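Local structure of protein 1A (6C3R) at residues A15-E18 with G19-G23. The protein suppresses antiviral RNA silencing in insect cells by inhibiting host AGO2 and recruiting a cellular ubiquitin ligase complex that promotes its degradation. Sequence-based numbering, arbitrary orientation.
Sequences AQFE and GNLDG
Asn20 uses both ends of its side-chain amide at the turn that follows helix 2-16. Asn20 ND2 reaches back to Glu18 O at 3.2 Å. The acceptor lies close to the amide plane, while the donor stands above the carbonyl plane of Glu18. Asn20 OD1 accepts from Asp22 N, two residues on, at 2.8 Å, which makes an Asx turn. With chi1 at 80°, CG of Asn20 sits over its own backbone, and chi2 near 96° turns one end of the amide to each partner. The backbone N of Asn20 donates to Phe17 O at 3.2 Å and closes a type I' beta turn from Phe17 to Asn20. The bond is nearly straight at the hydrogen, 167°. Glu18 and Gly19, the two central residues, both have positive phi.

Leu21 CD2 meets the CD2 side of the Phe17 ring at a slant, 3.7 Å from Phe17 CD2. Both residues are buried: Phe17 also meets Phe113 and helix 117-123, and Leu21 touches Phe28 and Val30 of strand 26-30. The turn thus leads the chain from the helix, whose residues 3-12 form the BC-box, towards that strand. A donor bond and an acceptor bond probably set the rotation of the Asn20 amide, and the Phe17-Leu21 pair buries apolar surface beside it.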
loop_
_atom_site.group_PDB
_atom_site.type_symbol
_atom_site.label_atom_id
_atom_site.label_comp_id
_atom_site.label_asym_id
_atom_site.label_seq_id
_atom_site.Cartn_x
_atom_site.Cartn_y
_atom_site.Cartn_z
ATOM N N ALA A 15 11.993 -27.277 -15.030
ATOM C CA ALA A 15 12.740 -28.404 -14.496
ATOM C C ALA A 15 12.943 -28.289 -12.990
ATOM O O ALA A 15 12.461 -29.131 -12.237
ATOM C CB ALA A 15 14.083 -28.514 -15.202
ATOM N N GLN A 16 13.602 -27.220 -12.546
ATOM C CA GLN A 16 14.093 -27.161 -11.162
ATOM C C GLN A 16 13.386 -26.225 -10.199
ATOM O O GLN A 16 13.679 -26.272 -9.007
ATOM C CB GLN A 16 15.559 -26.817 -11.178
ATOM C CG GLN A 16 16.403 -27.864 -11.863
ATOM C CD GLN A 16 17.857 -27.484 -11.849
ATOM O OE1 GLN A 16 18.240 -26.483 -11.241
ATOM N NE2 GLN A 16 18.683 -28.271 -12.532
ATOM N N PHE A 17 12.477 -25.387 -10.692
ATOM C CA PHE A 17 11.780 -24.410 -9.851
ATOM C C PHE A 17 10.273 -24.621 -9.900
ATOM O O PHE A 17 9.499 -23.722 -9.521
ATOM C CB PHE A 17 12.136 -22.970 -10.287
ATOM C CG PHE A 17 13.575 -22.593 -10.064
ATOM C CD1 PHE A 17 14.548 -22.933 -10.983
ATOM C CD2 PHE A 17 13.959 -21.882 -8.940
ATOM C CE1 PHE A 17 15.890 -22.573 -10.782
ATOM C CE2 PHE A 17 15.295 -21.526 -8.734
ATOM C CZ PHE A 17 16.265 -21.873 -9.658
ATOM N N GLU A 18 9.857 -25.803 -10.362
ATOM C CA GLU A 18 8.451 -26.210 -10.364
ATOM C C GLU A 18 7.557 -25.186 -11.062
ATOM O O GLU A 18 6.453 -24.867 -10.583
ATOM C CB GLU A 18 7.961 -26.446 -8.928
ATOM C CG GLU A 18 8.925 -27.240 -8.049
ATOM C CD GLU A 18 8.347 -27.590 -6.679
ATOM O OE1 GLU A 18 7.261 -27.072 -6.315
ATOM O OE2 GLU A 18 8.983 -28.398 -5.963
ATOM N N GLY A 19 8.066 -24.649 -12.173
ATOM C CA GLY A 19 7.326 -23.730 -13.026
ATOM C C GLY A 19 7.114 -22.310 -12.547
ATOM O O GLY A 19 6.381 -21.566 -13.185
ATOM N N ASN A 20 7.727 -21.901 -11.445
ATOM C CA ASN A 20 7.469 -20.554 -10.924
ATOM C C ASN A 20 8.566 -20.007 -10.020
ATOM O O ASN A 20 9.367 -20.753 -9.462
ATOM C CB ASN A 20 6.153 -20.517 -10.157
ATOM C CG ASN A 20 6.297 -21.052 -8.750
ATOM O OD1 ASN A 20 6.481 -20.284 -7.807
ATOM N ND2 ASN A 20 6.266 -22.366 -8.606
ATOM N N LEU A 21 8.560 -18.689 -9.874
ATOM C CA LEU A 21 9.450 -18.006 -8.955
ATOM C C LEU A 21 8.638 -17.161 -8.003
ATOM O O LEU A 21 8.969 -16.017 -7.761
ATOM C CB LEU A 21 10.450 -17.151 -9.724
ATOM C CG LEU A 21 11.368 -17.917 -10.656
ATOM C CD1 LEU A 21 12.043 -16.953 -11.618
ATOM C CD2 LEU A 21 12.400 -18.706 -9.866
ATOM N N ASP A 22 7.580 -17.739 -7.452
ATOM C CA ASP A 22 6.801 -17.070 -6.420
ATOM C C ASP A 22 7.569 -17.133 -5.102
ATOM O O ASP A 22 8.036 -18.198 -4.713
ATOM C CB ASP A 22 5.424 -17.712 -6.245
ATOM C CG ASP A 22 4.590 -17.699 -7.521
ATOM O OD1 ASP A 22 4.963 -17.021 -8.502
ATOM O OD2 ASP A 22 3.542 -18.377 -7.542
ATOM N N GLY A 23 7.725 -15.976 -4.459
ATOM C CA GLY A 23 8.248 -15.868 -3.103
ATOM C C GLY A 23 7.216 -15.208 -2.198
ATOM O O GLY A 23 6.024 -15.387 -2.372
#